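Local coordinates for receptor-type tyrosine-protein phosphatase C (PDB 5FN8) that probably dephosphorylates phosphotyrosines on signalling proteins such as SKAP1 and FYN upon T-cell activation, this piece being fibronectin type III domains of its extracellular region, at residues R130-V135 with T144-T149. Numbering follows the deposited sequence.
Sequences RYILEV and TFNQST. With NAG (2-acetamido-2-deoxy-beta-D-glucopyranose), chain G.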
loop_
_atom_site.group_PDB
_atom_site.type_symbol
_atom_site.label_atom_id
_atom_site.label_comp_id
_atom_site.label_asym_id
_atom_site.label_seq_id
_atom_site.Cartn_x
_atom_site.Cartn_y
_atom_site.Cartn_z
ATOM N N ARG B 130 7.040 -12.501 8.995
ATOM C CA ARG B 130 8.000 -12.970 10.011
ATOM C C ARG B 130 9.265 -12.172 9.989
ATOM O O ARG B 130 9.673 -11.618 8.961
ATOM C CB ARG B 130 8.263 -14.484 9.941
ATOM C CG ARG B 130 6.945 -15.260 9.986
ATOM C CD ARG B 130 7.033 -16.680 10.398
ATOM N NE ARG B 130 7.712 -16.865 11.681
ATOM C CZ ARG B 130 7.108 -17.037 12.849
ATOM N NH1 ARG B 130 5.791 -16.971 12.935
ATOM N NH2 ARG B 130 7.819 -17.251 13.945
ATOM N N TYR B 131 9.868 -12.088 11.153
ATOM C CA TYR B 131 11.067 -11.320 11.410
ATOM C C TYR B 131 12.217 -12.252 11.767
ATOM O O TYR B 131 12.124 -13.039 12.718
ATOM C CB TYR B 131 10.779 -10.315 12.540
ATOM C CG TYR B 131 9.721 -9.314 12.143
ATOM C CD1 TYR B 131 10.057 -8.156 11.450
ATOM C CD2 TYR B 131 8.370 -9.563 12.385
ATOM C CE1 TYR B 131 9.078 -7.243 11.053
ATOM C CE2 TYR B 131 7.382 -8.674 11.971
ATOM C CZ TYR B 131 7.742 -7.506 11.320
ATOM O OH TYR B 131 6.739 -6.664 10.900
ATOM N N ILE B 132 13.302 -12.164 10.976
ATOM C CA ILE B 132 14.506 -12.979 11.187
ATOM C C ILE B 132 15.595 -12.105 11.749
ATOM O O ILE B 132 15.962 -11.099 11.146
ATOM C CB ILE B 132 14.969 -13.654 9.861
ATOM C CG1 ILE B 132 13.842 -14.390 9.100
ATOM C CG2 ILE B 132 16.258 -14.474 10.047
ATOM C CD1 ILE B 132 13.004 -15.369 9.833
ATOM N N LEU B 133 16.112 -12.469 12.872
ATOM C CA LEU B 133 17.222 -11.733 13.424
ATOM C C LEU B 133 18.473 -12.613 13.496
ATOM O O LEU B 133 18.434 -13.704 14.044
ATOM C CB LEU B 133 16.881 -11.147 14.801
ATOM C CG LEU B 133 18.061 -10.623 15.627
ATOM C CD1 LEU B 133 18.678 -9.380 15.007
ATOM C CD2 LEU B 133 17.654 -10.353 17.038
ATOM N N GLU B 134 19.572 -12.123 12.929
ATOM C CA GLU B 134 20.897 -12.734 13.005
ATOM C C GLU B 134 21.777 -11.870 13.866
ATOM O O GLU B 134 21.797 -10.642 13.733
ATOM C CB GLU B 134 21.541 -12.817 11.645
ATOM C CG GLU B 134 20.953 -13.892 10.788
ATOM C CD GLU B 134 21.845 -14.181 9.607
ATOM O OE1 GLU B 134 22.446 -13.254 9.011
ATOM O OE2 GLU B 134 21.940 -15.378 9.281
ATOM N N VAL B 135 22.512 -12.509 14.747
ATOM C CA VAL B 135 23.433 -11.825 15.638
ATOM C C VAL B 135 24.834 -12.301 15.265
ATOM O O VAL B 135 25.091 -13.501 15.216
ATOM C CB VAL B 135 23.100 -12.026 17.137
ATOM C CG1 VAL B 135 24.081 -11.245 18.028
ATOM C CG2 VAL B 135 21.643 -11.637 17.434
ATOM N N THR B 144 20.490 -16.751 16.089
ATOM C CA THR B 144 19.464 -16.533 15.076
ATOM C C THR B 144 18.065 -16.701 15.701
ATOM O O THR B 144 17.893 -17.552 16.564
ATOM C CB THR B 144 19.736 -17.305 13.770
ATOM O OG1 THR B 144 18.841 -16.796 12.787
ATOM C CG2 THR B 144 19.491 -18.788 13.892
ATOM N N PHE B 145 17.078 -15.858 15.278
ATOM C CA PHE B 145 15.702 -15.869 15.802
ATOM C C PHE B 145 14.730 -15.657 14.675
ATOM O O PHE B 145 15.037 -14.948 13.726
ATOM C CB PHE B 145 15.481 -14.741 16.813
ATOM C CG PHE B 145 16.413 -14.632 17.988
ATOM C CD1 PHE B 145 17.652 -14.013 17.857
ATOM C CD2 PHE B 145 15.997 -15.004 19.259
ATOM C CE1 PHE B 145 18.518 -13.900 18.960
ATOM C CE2 PHE B 145 16.855 -14.867 20.370
ATOM C CZ PHE B 145 18.111 -14.340 20.207
ATOM N N ASN B 146 13.554 -16.263 14.789
ATOM C CA ASN B 146 12.490 -16.229 13.800
ATOM C C ASN B 146 11.198 -16.004 14.587
ATOM O O ASN B 146 10.794 -16.861 15.363
ATOM C CB ASN B 146 12.459 -17.555 13.009
ATOM C CG ASN B 146 11.346 -17.676 12.010
ATOM O OD1 ASN B 146 10.417 -16.884 12.001
ATOM N ND2 ASN B 146 11.425 -18.669 11.146
ATOM N N GLN B 147 10.570 -14.838 14.405
ATOM C CA GLN B 147 9.375 -14.459 15.163
ATOM C C GLN B 147 8.321 -13.748 14.332
ATOM O O GLN B 147 8.615 -13.180 13.271
ATOM C CB GLN B 147 9.773 -13.546 16.325
ATOM C CG GLN B 147 10.395 -14.263 17.523
ATOM C CD GLN B 147 11.040 -13.316 18.529
ATOM O OE1 GLN B 147 11.987 -13.677 19.216
ATOM N NE2 GLN B 147 10.589 -12.065 18.612
ATOM N N SER B 148 7.089 -13.753 14.866
ATOM C CA SER B 148 5.887 -13.071 14.368
ATOM C C SER B 148 5.976 -11.584 14.638
ATOM O O SER B 148 5.436 -10.809 13.864
ATOM C CB SER B 148 4.670 -13.582 15.121
ATOM O OG SER B 148 4.407 -14.900 14.692
ATOM N N THR B 149 6.599 -11.195 15.762
ATOM C CA THR B 149 6.760 -9.813 16.222
ATOM C C THR B 149 8.226 -9.420 16.243
ATOM O O THR B 149 9.089 -10.192 16.667
ATOM C CB THR B 149 6.115 -9.606 17.621
ATOM O OG1 THR B 149 6.713 -10.509 18.545
ATOM C CG2 THR B 149 4.618 -9.853 17.629
HETATM C C1 NAG G . 10.411 -18.930 10.168
HETATM C C2 NAG G . 11.006 -19.542 8.897
HETATM C C3 NAG G . 9.925 -20.145 7.992
HETATM C C4 NAG G . 8.924 -20.979 8.786
HETATM C C5 NAG G . 8.358 -20.198 9.968
HETATM C C6 NAG G . 7.439 -21.031 10.838
HETATM C C7 NAG G . 12.478 -18.574 7.118
HETATM C C8 NAG G . 13.267 -17.361 6.736
HETATM N N2 NAG G . 11.705 -18.453 8.225
HETATM O O3 NAG G . 10.542 -21.016 7.048
HETATM O O4 NAG G . 7.868 -21.381 7.918
HETATM O O5 NAG G . 9.435 -19.763 10.810
HETATM O O6 NAG G . 6.874 -20.283 11.906
HETATM O O7 NAG G . 12.519 -19.603 6.448
#
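Tyr131 and Leu133 pair with Gln147 and Phe145 in the antiparallel beta hairpin of strands 130-137 and 140-147, part of the second fibronectin type III domain of this fragment. Both are hydrogen-bonded pairs, closed for instance by Tyr131 N to Gln147 O at 2.7 Å and Leu133 N to Phe145 O at 2.8 Å. The tight side carries these side chains, with Tyr131 and Leu133 buried. Leu133 lies alongside Phe145, CD2 reaching CD1 at 3.8 Å, while Val135 CG2 meets the ring at its edge; Leu133 also packs on Phe152 and Val154 of strand 151-154, in the sandwich interior. Ser148 O lies at the edge of the Tyr131 ring, which also stacks edge-to-face with Phe169.

The other side is looser and carries sugar: Thr144 is exposed to solvent, and Ile132, Glu134 and Asn146 are only partly covered. Asn146 ND2 is bonded to C1 of the N-linked NAG, whose C8 methyl rests 3.7 Å from Ile132 CD1. Arg130 bends at chi3 (54°), bringing its guanidinium across Asn146. NAG O6 sits over the centre of one guanidinium face, with Ser148 N over the opposite face, and Arg130 NE gives a nearly straight 2.7 Å hydrogen bond, in the guanidinium plane, to Asn146 OD1.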